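PDB 2A6V: Emp46p from Saccharomyces cerevisiae, which acts as a cargo receptor with a lectin-like carbohydrate recognition domain and takes part in the secretion of glycoproteins. Local coordinates for residues W29-K34 with G52-K57; F42-G47 with F210-M215; I68-R73 with I197-I202; N169-L174 with Q183-K188. All coordinates share one frame; numbering follows the deposited sequence.

In the fold
From the N terminus, strand 29-33 pairs with strand 51-56 in interaction 1, at one border of the first sheet of a legume-lectin-like beta sandwich. Residues 42-47 lie in the chain between those two strands and pair with the distant 210-215, so interaction 2 crosses interaction 1 and stitches the second sheet. Interaction 3 joins 68-73 of the second sheet to 197-202 of the first, across the core. It falls within the long excursion that interaction 2 closes, and within interaction 3 lies interaction 4, the short hairpin 169-174 with 183-188. Interactions 1 to 3 touch one another; interaction 4 stands apart at the far border of the second sheet.

Interaction 1. Residues W29-K34 with G52-K57; sequences WTLGDK and GSLWLK. With K (potassium ion), chain D.
Trp-29 turns one indole face to Leu-56, and Thr-30 sits beside Lys-57, where two antiparallel strands form one border of a sheet in the legume-lectin-like beta sandwich. Trp-29 shares its face of the sheet with Leu-54 and Leu-56; with CG anti to the carbonyl carbon (chi1 -71°) its indole swings across the partner strand. Leu-56 CG presses on the six-membered ring, 3.6 Å from its centroid, in a CH-pi contact, and Leu-56 CD2 lies 3.5 Å from Trp-29 CE2. Leu-54 CB meets Trp-29 CE3 obliquely, while Met-215 of the other sheet packs on Trp-29. The indole N-H is spent on the carbonyl of Ser-12. On the other face, Thr-30 OG1 lies against Lys-57 CG, the two side chains crossing at about a right angle; the extended lysine carries its ammonium on to Ser-27 O. Thr-30 and Trp-55 exchange two backbone hydrogen bonds, that from Thr-30 N to Trp-55 O nearly straight at 2.8 Å. Gly-32 and Ser-53 form the next such pair, and one water bridges Thr-30 O to Ser-53 OG. At the strand's start a potassium ion is bound by Leu-26 O and, at 2.6 Å, by Trp-29 O.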
loop_
_atom_site.group_PDB
_atom_site.type_symbol
_atom_site.label_atom_id
_atom_site.label_comp_id
_atom_site.label_asym_id
_atom_site.label_seq_id
_atom_site.Cartn_x
_atom_site.Cartn_y
_atom_site.Cartn_z
ATOM N N TRP A 29 -12.946 4.049 -6.519
ATOM C CA TRP A 29 -12.136 4.137 -5.290
ATOM C C TRP A 29 -12.986 4.523 -4.094
ATOM O O TRP A 29 -13.860 5.402 -4.185
ATOM C CB TRP A 29 -11.016 5.171 -5.446
ATOM C CG TRP A 29 -9.945 4.705 -6.368
ATOM C CD1 TRP A 29 -9.912 4.829 -7.720
ATOM C CD2 TRP A 29 -8.765 3.997 -5.999
ATOM N NE1 TRP A 29 -8.792 4.228 -8.241
ATOM C CE2 TRP A 29 -8.056 3.713 -7.195
ATOM C CE3 TRP A 29 -8.238 3.554 -4.776
ATOM C CZ2 TRP A 29 -6.831 3.028 -7.201
ATOM C CZ3 TRP A 29 -7.019 2.871 -4.777
ATOM C CH2 TRP A 29 -6.336 2.619 -5.984
ATOM N N THR A 30 -12.688 3.909 -2.961
ATOM C CA THR A 30 -13.248 4.292 -1.670
ATOM C C THR A 30 -12.234 5.109 -0.901
ATOM O O THR A 30 -11.119 4.644 -0.677
ATOM C CB THR A 30 -13.601 3.047 -0.864
ATOM O OG1 THR A 30 -14.592 2.289 -1.573
ATOM C CG2 THR A 30 -14.247 3.410 0.459
ATOM N N LEU A 31 -12.619 6.310 -0.491
ATOM C CA LEU A 31 -11.812 7.193 0.341
ATOM C C LEU A 31 -12.221 6.937 1.761
ATOM O O LEU A 31 -13.377 7.142 2.136
ATOM C CB LEU A 31 -12.065 8.664 -0.020
ATOM C CG LEU A 31 -11.252 9.179 -1.201
ATOM C CD1 LEU A 31 -11.494 8.362 -2.434
ATOM C CD2 LEU A 31 -11.567 10.651 -1.415
ATOM N N GLY A 32 -11.285 6.488 2.576
ATOM C CA GLY A 32 -11.573 6.144 3.953
ATOM C C GLY A 32 -11.030 7.145 4.935
ATOM O O GLY A 32 -9.940 7.698 4.747
ATOM N N ASP A 33 -11.795 7.385 5.990
ATOM C CA ASP A 33 -11.386 8.230 7.094
ATOM C C ASP A 33 -10.974 9.615 6.599
ATOM O O ASP A 33 -11.775 10.241 5.927
ATOM C CB ASP A 33 -10.370 7.494 7.961
ATOM C CG ASP A 33 -11.010 6.353 8.688
ATOM O OD1 ASP A 33 -11.879 6.660 9.538
ATOM O OD2 ASP A 33 -10.784 5.160 8.440
ATOM N N LYS A 34 -9.769 10.095 6.911
ATOM C CA LYS A 34 -9.438 11.505 6.697
ATOM C C LYS A 34 -8.731 11.826 5.377
ATOM O O LYS A 34 -8.342 12.976 5.147
ATOM C CB LYS A 34 -8.611 12.039 7.860
ATOM C CG LYS A 34 -9.313 11.931 9.189
ATOM C CD LYS A 34 -10.574 12.776 9.183
ATOM C CE LYS A 34 -11.135 13.028 10.568
ATOM N NZ LYS A 34 -11.828 14.353 10.624
ATOM N N GLY A 52 -6.142 7.455 7.236
ATOM C CA GLY A 52 -6.796 7.545 5.943
ATOM C C GLY A 52 -6.450 6.370 5.072
ATOM O O GLY A 52 -5.420 5.730 5.292
ATOM N N SER A 53 -7.293 6.098 4.089
ATOM C CA SER A 53 -7.121 4.944 3.206
ATOM C C SER A 53 -7.727 5.165 1.845
ATOM O O SER A 53 -8.632 5.992 1.682
ATOM C CB SER A 53 -7.719 3.669 3.820
ATOM O OG SER A 53 -9.097 3.826 4.144
ATOM N N LEU A 54 -7.197 4.454 0.865
ATOM C CA LEU A 54 -7.714 4.406 -0.492
ATOM C C LEU A 54 -7.816 2.950 -0.852
ATOM O O LEU A 54 -6.818 2.252 -0.859
ATOM C CB LEU A 54 -6.801 5.122 -1.483
ATOM C CG LEU A 54 -6.658 6.615 -1.238
ATOM C CD1 LEU A 54 -5.467 7.144 -1.977
ATOM C CD2 LEU A 54 -7.919 7.347 -1.658
ATOM N N TRP A 55 -9.014 2.495 -1.161
ATOM C CA TRP A 55 -9.222 1.111 -1.574
ATOM C C TRP A 55 -9.940 1.055 -2.915
ATOM O O TRP A 55 -10.906 1.781 -3.148
ATOM C CB TRP A 55 -10.056 0.358 -0.532
ATOM C CG TRP A 55 -9.338 0.007 0.730
ATOM C CD1 TRP A 55 -9.357 0.689 1.903
ATOM C CD2 TRP A 55 -8.527 -1.147 0.943
ATOM N NE1 TRP A 55 -8.602 0.027 2.839
ATOM C CE2 TRP A 55 -8.083 -1.107 2.273
ATOM C CE3 TRP A 55 -8.152 -2.235 0.142
ATOM C CZ2 TRP A 55 -7.255 -2.083 2.810
ATOM C CZ3 TRP A 55 -7.320 -3.214 0.688
ATOM C CH2 TRP A 55 -6.903 -3.129 2.010
ATOM N N LEU A 56 -9.471 0.210 -3.819
ATOM C CA LEU A 56 -10.240 -0.065 -5.037
ATOM C C LEU A 56 -11.497 -0.848 -4.686
ATOM O O LEU A 56 -11.452 -1.815 -3.928
ATOM C CB LEU A 56 -9.413 -0.850 -6.055
ATOM C CG LEU A 56 -8.575 0.016 -6.967
ATOM C CD1 LEU A 56 -7.403 -0.776 -7.493
ATOM C CD2 LEU A 56 -9.420 0.575 -8.134
ATOM N N LYS A 57 -12.631 -0.411 -5.219
ATOM C CA LYS A 57 -13.909 -1.093 -4.996
ATOM C C LYS A 57 -13.957 -2.488 -5.669
ATOM O O LYS A 57 -14.265 -3.466 -4.998
ATOM C CB LYS A 57 -15.088 -0.224 -5.452
ATOM C CG LYS A 57 -15.350 1.029 -4.616
ATOM C CD LYS A 57 -16.535 1.847 -5.184
ATOM C CE LYS A 57 -16.616 3.220 -4.536
ATOM N NZ LYS A 57 -17.631 4.108 -5.230
HETATM K K K D . -15.063 7.601 -4.778
HETATM O O HOH W 1 -11.021 3.452 1.937
HETATM O O HOH W 2 -8.652 4.585 6.901
HETATM O O HOH W 3 -17.716 6.330 -3.557
HETATM O O HOH W 4 -14.416 10.436 -4.442
#

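Interaction 2. Residues F42-G47 with F210-M215; sequences FVLTPG and FEILKM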
loop_
_atom_site.group_PDB
_atom_site.type_symbol
_atom_site.label_atom_id
_atom_site.label_comp_id
_atom_site.label_asym_id
_atom_site.label_seq_id
_atom_site.Cartn_x
_atom_site.Cartn_y
_atom_site.Cartn_z
ATOM N N PHE A 42 -3.324 12.881 -2.931
ATOM C CA PHE A 42 -4.046 12.497 -1.743
ATOM C C PHE A 42 -3.164 12.612 -0.513
ATOM O O PHE A 42 -2.026 12.178 -0.523
ATOM C CB PHE A 42 -4.554 11.067 -1.839
ATOM C CG PHE A 42 -5.776 10.889 -2.695
ATOM C CD1 PHE A 42 -6.992 11.439 -2.323
ATOM C CD2 PHE A 42 -5.721 10.146 -3.864
ATOM C CE1 PHE A 42 -8.133 11.242 -3.133
ATOM C CE2 PHE A 42 -6.858 9.928 -4.650
ATOM C CZ PHE A 42 -8.042 10.474 -4.284
ATOM N N VAL A 43 -3.682 13.236 0.523
ATOM C CA VAL A 43 -3.035 13.283 1.812
ATOM C C VAL A 43 -3.839 12.322 2.694
ATOM O O VAL A 43 -5.011 12.586 3.026
ATOM C CB VAL A 43 -3.012 14.700 2.401
ATOM C CG1 VAL A 43 -2.349 14.685 3.785
ATOM C CG2 VAL A 43 -2.298 15.665 1.445
ATOM N N LEU A 44 -3.239 11.187 3.027
ATOM C CA LEU A 44 -3.907 10.166 3.821
ATOM C C LEU A 44 -4.089 10.623 5.248
ATOM O O LEU A 44 -5.121 10.320 5.850
ATOM C CB LEU A 44 -3.099 8.855 3.795
ATOM C CG LEU A 44 -3.004 8.130 2.455
ATOM C CD1 LEU A 44 -1.922 7.054 2.510
ATOM C CD2 LEU A 44 -4.326 7.492 2.063
ATOM N N THR A 45 -3.116 11.368 5.787
ATOM C CA THR A 45 -3.096 11.747 7.204
ATOM C C THR A 45 -2.861 13.249 7.398
ATOM O O THR A 45 -1.783 13.664 7.848
ATOM C CB THR A 45 -2.020 10.954 7.958
ATOM O OG1 THR A 45 -0.736 11.129 7.347
ATOM C CG2 THR A 45 -2.299 9.471 7.881
ATOM N N PRO A 46 -3.854 14.057 7.033
ATOM C CA PRO A 46 -3.685 15.516 7.009
ATOM C C PRO A 46 -3.639 16.244 8.348
ATOM O O PRO A 46 -3.264 17.422 8.386
ATOM C CB PRO A 46 -4.912 15.983 6.229
ATOM C CG PRO A 46 -5.940 14.939 6.453
ATOM C CD PRO A 46 -5.168 13.648 6.522
ATOM N N GLY A 47 -4.063 15.581 9.400
ATOM C CA GLY A 47 -4.100 16.178 10.726
ATOM C C GLY A 47 -3.344 15.376 11.761
ATOM O O GLY A 47 -2.906 14.261 11.509
ATOM N N PHE A 210 1.494 11.410 5.193
ATOM C CA PHE A 210 1.594 10.308 4.243
ATOM C C PHE A 210 0.712 10.603 3.056
ATOM O O PHE A 210 -0.482 10.842 3.214
ATOM C CB PHE A 210 1.183 8.988 4.900
ATOM C CG PHE A 210 2.128 8.534 5.986
ATOM C CD1 PHE A 210 3.378 8.027 5.657
ATOM C CD2 PHE A 210 1.776 8.624 7.318
ATOM C CE1 PHE A 210 4.244 7.576 6.633
ATOM C CE2 PHE A 210 2.664 8.186 8.310
ATOM C CZ PHE A 210 3.895 7.662 7.940
ATOM N N GLU A 211 1.300 10.571 1.870
ATOM C CA GLU A 211 0.653 11.074 0.651
ATOM C C GLU A 211 0.772 10.097 -0.495
ATOM O O GLU A 211 1.805 9.447 -0.651
ATOM C CB GLU A 211 1.243 12.411 0.248
ATOM C CG GLU A 211 1.311 13.390 1.404
ATOM C CD GLU A 211 1.767 14.781 1.040
ATOM O OE1 GLU A 211 2.080 15.025 -0.144
ATOM O OE2 GLU A 211 1.798 15.642 1.936
ATOM N N ILE A 212 -0.280 10.009 -1.315
ATOM C CA ILE A 212 -0.305 9.184 -2.521
ATOM C C ILE A 212 -0.412 10.120 -3.739
ATOM O O ILE A 212 -1.395 10.866 -3.869
ATOM C CB ILE A 212 -1.478 8.182 -2.491
ATOM C CG1 ILE A 212 -1.382 7.258 -1.260
ATOM C CG2 ILE A 212 -1.529 7.388 -3.755
ATOM C CD1 ILE A 212 -0.178 6.321 -1.234
ATOM N N LEU A 213 0.552 10.049 -4.641
ATOM C CA LEU A 213 0.582 10.924 -5.810
ATOM C C LEU A 213 0.068 10.231 -7.066
ATOM O O LEU A 213 -0.477 10.890 -7.960
ATOM C CB LEU A 213 2.008 11.424 -6.062
ATOM C CG LEU A 213 2.428 12.614 -5.203
ATOM C CD1 LEU A 213 2.514 12.273 -3.744
ATOM C CD2 LEU A 213 3.736 13.135 -5.751
ATOM N N LYS A 214 0.228 8.904 -7.157
ATOM C CA LYS A 214 -0.113 8.152 -8.354
ATOM C C LYS A 214 -0.296 6.690 -7.975
ATOM O O LYS A 214 0.277 6.194 -6.991
ATOM C CB LYS A 214 0.961 8.296 -9.423
ATOM C CG LYS A 214 0.668 7.697 -10.767
ATOM C CD LYS A 214 1.712 8.162 -11.854
ATOM C CE LYS A 214 3.085 8.508 -11.305
ATOM N NZ LYS A 214 4.082 8.760 -12.408
ATOM N N MET A 215 -1.146 6.015 -8.720
ATOM C CA MET A 215 -1.237 4.557 -8.630
ATOM C C MET A 215 -1.678 3.982 -9.966
ATOM O O MET A 215 -2.647 4.453 -10.549
ATOM C CB MET A 215 -2.185 4.115 -7.509
ATOM C CG MET A 215 -2.301 2.574 -7.342
ATOM S SD MET A 215 -3.445 1.815 -8.533
ATOM C CE MET A 215 -3.405 0.128 -8.055
#
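Phe-42 and Ile-212 hold each other through two backbone hydrogen bonds, each 2.9 Å: Phe-42 N to Ile-212 O and Ile-212 N to Phe-42 O. Two residues along, Leu-44 N donates to Phe-210 O. The tight part lies on the face turned to the other sheet, where Leu-44 and Ile-212 cross with Leu-44 CD1 3.8 Å from Ile-212 CG1; Leu-54 of the facing sheet packs against both and against Phe-42. At the end of the pairing, Thr-45 OG1 accepts a nearly straight bond of 3.1 Å from Phe-210 N. With OG1 between its own backbone N and carbonyl carbon (chi1 56°), the hydroxyl meets the edge of the Phe-210 ring near its plane and also bonds to Glu-208 O. The other face is looser: Val-43 and Glu-211 run side by side, Val-43 CG2 no nearer than 4.1 Å to Glu-211 OE2. That carboxylate is taken up by Arg-41, Arg-73 and Ser-209, which probably stabilises its negative charge. Past Thr-45 the chain turns off into partly exposed Pro-46 and Gly-47. This joining of an early strand to the last one is in keeping with the legume-lectin-like beta sandwich.

Interaction 3. Residues I68-R73 with I197-I202; sequences IEWTFR and IGTSAI
This is a buried face-to-face packing contact between the two sheets, near the middle of the molecule: Trp-70 lies against Thr-199, and Ile-68 meets Ile-197. The segments run in roughly the same direction, 21° apart, with axes 10.1 Å from each other at the closest, too far for backbone pairing, so side chains reach across the gap. Trp-70 has the largest share of the contact. Its CG stands anti to the carbonyl carbon (chi1 -70°), and the indole extends across the gap until its six-membered ring meets Thr-199. Thr-199 CB sits over one face of that ring, 4.0 Å from the centroid and displaced toward the rim, a CH-pi contact; the methyl CG2 comes nearer, 3.5 Å from Trp-70 CZ3. Thr-199 OG1 is bonded instead to Ala-86 O, which probably helps to keep the methyl turned to the indole. Such apolar layering between two antiparallel sheets forms the core of the concanavalin-like sandwich. Phe-87 and Met-215 also pack on the Trp-70 ring. Trp-70 CZ2 lies 3.7 Å from Gly-198 C and, obliquely, 4.1 Å from Ile-197 CG2, and the two isoleucines reach tip to tip, CD1 of Ile-68 to CD1 of Ile-197 at 4.2 Å. A single water satisfies two buried polar groups, accepting from Trp-70 NE1 and donating to Gly-198 O, 2.9 Å in each case.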
loop_
_atom_site.group_PDB
_atom_site.type_symbol
_atom_site.label_atom_id
_atom_site.label_comp_id
_atom_site.label_asym_id
_atom_site.label_seq_id
_atom_site.Cartn_x
_atom_site.Cartn_y
_atom_site.Cartn_z
ATOM N N ILE A 68 1.829 -3.501 -9.970
ATOM C CA ILE A 68 1.213 -2.377 -9.275
ATOM C C ILE A 68 2.312 -1.406 -8.917
ATOM O O ILE A 68 3.333 -1.783 -8.330
ATOM C CB ILE A 68 0.491 -2.826 -8.012
ATOM C CG1 ILE A 68 -0.690 -3.753 -8.365
ATOM C CG2 ILE A 68 0.026 -1.600 -7.236
ATOM C CD1 ILE A 68 -1.300 -4.436 -7.159
ATOM N N GLU A 69 2.103 -0.144 -9.243
ATOM C CA GLU A 69 3.039 0.912 -8.936
ATOM C C GLU A 69 2.312 1.960 -8.124
ATOM O O GLU A 69 1.367 2.570 -8.628
ATOM C CB GLU A 69 3.574 1.543 -10.207
ATOM C CG GLU A 69 4.464 0.641 -11.020
ATOM C CD GLU A 69 4.926 1.292 -12.310
ATOM O OE1 GLU A 69 4.307 2.287 -12.776
ATOM O OE2 GLU A 69 5.915 0.783 -12.871
ATOM N N TRP A 70 2.732 2.158 -6.882
ATOM C CA TRP A 70 2.268 3.246 -6.032
ATOM C C TRP A 70 3.341 4.314 -5.921
ATOM O O TRP A 70 4.494 3.978 -5.622
ATOM C CB TRP A 70 1.992 2.737 -4.625
ATOM C CG TRP A 70 0.808 1.831 -4.456
ATOM C CD1 TRP A 70 0.810 0.464 -4.445
ATOM C CD2 TRP A 70 -0.542 2.230 -4.228
ATOM N NE1 TRP A 70 -0.462 -0.010 -4.223
ATOM C CE2 TRP A 70 -1.311 1.059 -4.077
ATOM C CE3 TRP A 70 -1.186 3.459 -4.111
ATOM C CZ2 TRP A 70 -2.677 1.088 -3.831
ATOM C CZ3 TRP A 70 -2.548 3.478 -3.890
ATOM C CH2 TRP A 70 -3.274 2.310 -3.733
ATOM N N THR A 71 3.000 5.585 -6.154
ATOM C CA THR A 71 3.910 6.694 -5.990
ATOM C C THR A 71 3.447 7.431 -4.759
ATOM O O THR A 71 2.287 7.856 -4.688
ATOM C CB THR A 71 3.890 7.593 -7.214
ATOM O OG1 THR A 71 4.322 6.830 -8.352
ATOM C CG2 THR A 71 4.851 8.758 -7.053
ATOM N N PHE A 72 4.341 7.594 -3.802
ATOM C CA PHE A 72 3.974 8.073 -2.476
ATOM C C PHE A 72 5.086 8.937 -1.895
ATOM O O PHE A 72 6.212 8.943 -2.380
ATOM C CB PHE A 72 3.726 6.859 -1.544
ATOM C CG PHE A 72 4.986 6.122 -1.196
ATOM C CD1 PHE A 72 5.750 6.505 -0.107
ATOM C CD2 PHE A 72 5.448 5.098 -2.011
ATOM C CE1 PHE A 72 6.948 5.880 0.160
ATOM C CE2 PHE A 72 6.652 4.469 -1.718
ATOM C CZ PHE A 72 7.372 4.864 -0.625
ATOM N N ARG A 73 4.783 9.663 -0.843
ATOM C CA ARG A 73 5.815 10.256 -0.022
ATOM C C ARG A 73 5.338 10.447 1.410
ATOM O O ARG A 73 4.144 10.423 1.695
ATOM C CB ARG A 73 6.295 11.586 -0.599
ATOM C CG ARG A 73 5.234 12.668 -0.600
ATOM C CD ARG A 73 5.688 13.900 -1.347
ATOM N NE ARG A 73 4.611 14.877 -1.367
ATOM C CZ ARG A 73 4.584 15.955 -2.126
ATOM N NH1 ARG A 73 5.597 16.283 -2.900
ATOM N NH2 ARG A 73 3.523 16.746 -2.066
ATOM N N ILE A 197 -7.201 -4.315 -3.442
ATOM C CA ILE A 197 -5.977 -3.521 -3.522
ATOM C C ILE A 197 -6.183 -2.198 -2.856
ATOM O O ILE A 197 -7.158 -1.498 -3.148
ATOM C CB ILE A 197 -5.610 -3.299 -5.015
ATOM C CG1 ILE A 197 -5.344 -4.633 -5.718
ATOM C CG2 ILE A 197 -4.464 -2.328 -5.162
ATOM C CD1 ILE A 197 -5.477 -4.547 -7.183
ATOM N N GLY A 198 -5.280 -1.809 -1.958
ATOM C CA GLY A 198 -5.394 -0.506 -1.338
ATOM C C GLY A 198 -4.154 -0.058 -0.596
ATOM O O GLY A 198 -3.114 -0.732 -0.597
ATOM N N THR A 199 -4.271 1.093 0.035
ATOM C CA THR A 199 -3.230 1.671 0.867
ATOM C C THR A 199 -3.885 2.371 2.044
ATOM O O THR A 199 -5.037 2.835 1.960
ATOM C CB THR A 199 -2.367 2.656 0.031
ATOM O OG1 THR A 199 -1.307 3.159 0.836
ATOM C CG2 THR A 199 -3.172 3.882 -0.442
ATOM N N SER A 200 -3.164 2.464 3.144
ATOM C CA SER A 200 -3.621 3.189 4.304
ATOM C C SER A 200 -2.478 3.714 5.114
ATOM O O SER A 200 -1.356 3.229 4.995
ATOM C CB SER A 200 -4.494 2.298 5.173
ATOM O OG SER A 200 -3.710 1.260 5.747
ATOM N N ALA A 201 -2.742 4.687 5.962
ATOM C CA ALA A 201 -1.717 5.198 6.842
ATOM C C ALA A 201 -2.327 5.751 8.092
ATOM O O ALA A 201 -3.516 6.045 8.138
ATOM C CB ALA A 201 -0.894 6.261 6.148
ATOM N N ILE A 202 -1.503 5.876 9.118
ATOM C CA ILE A 202 -1.861 6.547 10.349
ATOM C C ILE A 202 -0.619 7.298 10.838
ATOM O O ILE A 202 0.503 6.829 10.683
ATOM C CB ILE A 202 -2.368 5.523 11.398
ATOM C CG1 ILE A 202 -2.918 6.242 12.632
ATOM C CG2 ILE A 202 -1.275 4.513 11.793
ATOM C CD1 ILE A 202 -3.494 5.270 13.660
HETATM O O HOH W 5 -1.681 -2.158 -2.694
#

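Interaction 4. Residues N169-L174 with Q183-K188; sequences NHLLKL and QTRKVK
The open end of the hairpin formed by strands 171-176 and 179-184 brings Arg-185 over Leu-171 and Lys-188 over His-170, at the border of its sheet. Leu-172 and Thr-184 form its hydrogen-bonded pair here; Leu-172 N to Thr-184 O measures 2.8 Å and is almost straight. Arg-185, extended from CG to NE, crosses Leu-171 obliquely and sets one guanidinium face over Leu-171 CD1, 4.1 Å from Arg-185 CZ. Arg-185 CD comes within 3.2 Å of Asn-169 O, and NH2 is bonded to Asp-168 O. Lys-188 crosses His-170 at about a right angle, placing its CG over one imidazole face, 3.9 Å from the centroid. Its tail bends back so that Lys-188 NZ reaches Arg-185 O, a 2.9 Å hydrogen bond, while His-170 ND1 is held by the Tyr-164 hydroxyl. Across the exposed face, Lys-173 and Gln-183 lie alongside each other, CG to CG 3.8 Å; on the buried one, Leu-172 CD1 meets Val-187 CB. Beyond the strand, Thr-184 OG1 accepts from Lys-186 N at 3.0 Å, turning the chain away in an ST turn that ends this antiparallel beta hairpin.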
loop_
_atom_site.group_PDB
_atom_site.type_symbol
_atom_site.label_atom_id
_atom_site.label_comp_id
_atom_site.label_asym_id
_atom_site.label_seq_id
_atom_site.Cartn_x
_atom_site.Cartn_y
_atom_site.Cartn_z
ATOM N N ASN A 169 6.221 -19.538 -11.345
ATOM C CA ASN A 169 6.053 -20.099 -10.003
ATOM C C ASN A 169 5.890 -19.015 -8.944
ATOM O O ASN A 169 6.546 -19.045 -7.895
ATOM C CB ASN A 169 7.208 -21.049 -9.639
ATOM C CG ASN A 169 6.837 -22.022 -8.519
ATOM O OD1 ASN A 169 5.655 -22.314 -8.297
ATOM N ND2 ASN A 169 7.841 -22.502 -7.797
ATOM N N HIS A 170 5.037 -18.042 -9.255
ATOM C CA HIS A 170 4.604 -17.026 -8.284
ATOM C C HIS A 170 5.716 -16.095 -7.827
ATOM O O HIS A 170 5.731 -15.654 -6.673
ATOM C CB HIS A 170 3.955 -17.722 -7.078
ATOM C CG HIS A 170 2.756 -18.524 -7.449
ATOM N ND1 HIS A 170 1.539 -17.948 -7.730
ATOM C CD2 HIS A 170 2.597 -19.855 -7.637
ATOM C CE1 HIS A 170 0.674 -18.892 -8.053
ATOM N NE2 HIS A 170 1.295 -20.057 -8.010
ATOM N N LEU A 171 6.644 -15.781 -8.717
ATOM C CA LEU A 171 7.677 -14.815 -8.390
ATOM C C LEU A 171 7.023 -13.451 -8.174
ATOM O O LEU A 171 6.367 -12.933 -9.062
ATOM C CB LEU A 171 8.722 -14.731 -9.491
ATOM C CG LEU A 171 9.904 -13.806 -9.214
ATOM C CD1 LEU A 171 10.690 -14.216 -7.965
ATOM C CD2 LEU A 171 10.810 -13.723 -10.410
ATOM N N LEU A 172 7.218 -12.911 -6.978
ATOM C CA LEU A 172 6.848 -11.547 -6.630
ATOM C C LEU A 172 8.129 -10.765 -6.362
ATOM O O LEU A 172 8.975 -11.177 -5.555
ATOM C CB LEU A 172 5.969 -11.546 -5.394
ATOM C CG LEU A 172 5.317 -10.196 -5.079
ATOM C CD1 LEU A 172 3.982 -10.417 -4.432
ATOM C CD2 LEU A 172 6.233 -9.328 -4.181
ATOM N N LYS A 173 8.292 -9.647 -7.060
ATOM C CA LYS A 173 9.393 -8.733 -6.847
ATOM C C LYS A 173 8.852 -7.403 -6.347
ATOM O O LYS A 173 7.849 -6.905 -6.844
ATOM C CB LYS A 173 10.138 -8.507 -8.156
ATOM C CG LYS A 173 11.354 -7.664 -8.073
ATOM C CD LYS A 173 12.265 -7.938 -9.266
ATOM C CE LYS A 173 11.731 -7.317 -10.520
ATOM N NZ LYS A 173 12.709 -7.521 -11.627
ATOM N N LEU A 174 9.537 -6.830 -5.382
ATOM C CA LEU A 174 9.160 -5.544 -4.840
ATOM C C LEU A 174 10.335 -4.625 -4.997
ATOM O O LEU A 174 11.391 -4.856 -4.395
ATOM C CB LEU A 174 8.784 -5.701 -3.364
ATOM C CG LEU A 174 7.994 -4.585 -2.685
ATOM C CD1 LEU A 174 8.788 -3.359 -2.533
ATOM C CD2 LEU A 174 6.674 -4.316 -3.424
ATOM N N GLN A 183 12.604 -10.232 -3.252
ATOM C CA GLN A 183 11.896 -11.121 -4.166
ATOM C C GLN A 183 11.511 -12.366 -3.385
ATOM O O GLN A 183 12.192 -12.740 -2.422
ATOM C CB GLN A 183 12.737 -11.514 -5.392
ATOM C CG GLN A 183 13.266 -10.349 -6.198
ATOM C CD GLN A 183 13.874 -10.775 -7.533
ATOM O OE1 GLN A 183 13.199 -11.384 -8.365
ATOM N NE2 GLN A 183 15.146 -10.434 -7.740
ATOM N N THR A 184 10.406 -12.973 -3.767
ATOM C CA THR A 184 9.855 -14.097 -3.016
ATOM C C THR A 184 8.942 -14.922 -3.903
ATOM O O THR A 184 8.423 -14.432 -4.908
ATOM C CB THR A 184 9.059 -13.581 -1.791
ATOM O OG1 THR A 184 8.536 -14.682 -1.034
ATOM C CG2 THR A 184 7.823 -12.777 -2.214
ATOM N N ARG A 185 8.732 -16.174 -3.509
ATOM C CA ARG A 185 7.731 -17.038 -4.127
ATOM C C ARG A 185 6.698 -17.515 -3.092
ATOM O O ARG A 185 5.885 -18.385 -3.377
ATOM C CB ARG A 185 8.428 -18.211 -4.813
ATOM C CG ARG A 185 9.024 -17.835 -6.144
ATOM C CD ARG A 185 9.576 -18.990 -6.936
ATOM N NE ARG A 185 9.786 -18.620 -8.342
ATOM C CZ ARG A 185 10.929 -18.205 -8.863
ATOM N NH1 ARG A 185 12.026 -18.091 -8.124
ATOM N NH2 ARG A 185 10.990 -17.904 -10.148
ATOM N N LYS A 186 6.700 -16.887 -1.913
ATOM C CA LYS A 186 5.830 -17.272 -0.800
ATOM C C LYS A 186 4.394 -16.768 -0.922
ATOM O O LYS A 186 3.481 -17.327 -0.308
ATOM C CB LYS A 186 6.401 -16.740 0.520
ATOM C CG LYS A 186 7.726 -17.348 0.928
ATOM C CD LYS A 186 8.059 -17.031 2.386
ATOM C CE LYS A 186 9.239 -17.871 2.876
ATOM N NZ LYS A 186 9.669 -17.489 4.253
ATOM N N VAL A 187 4.202 -15.677 -1.657
ATOM C CA VAL A 187 2.871 -15.102 -1.843
ATOM C C VAL A 187 2.254 -15.745 -3.092
ATOM O O VAL A 187 2.689 -15.476 -4.211
ATOM C CB VAL A 187 2.919 -13.555 -1.979
ATOM C CG1 VAL A 187 1.531 -12.954 -1.771
ATOM C CG2 VAL A 187 3.908 -12.939 -0.995
ATOM N N LYS A 188 1.256 -16.602 -2.896
ATOM C CA LYS A 188 0.651 -17.335 -4.005
ATOM C C LYS A 188 -0.841 -17.075 -4.195
ATOM O O LYS A 188 -1.390 -17.404 -5.238
ATOM C CB LYS A 188 0.862 -18.836 -3.812
ATOM C CG LYS A 188 2.304 -19.262 -3.913
ATOM C CD LYS A 188 2.468 -20.734 -3.585
ATOM C CE LYS A 188 3.751 -21.001 -2.811
ATOM N NZ LYS A 188 4.910 -21.123 -3.733
HETATM O O HOH W 6 5.363 -14.634 -4.147
#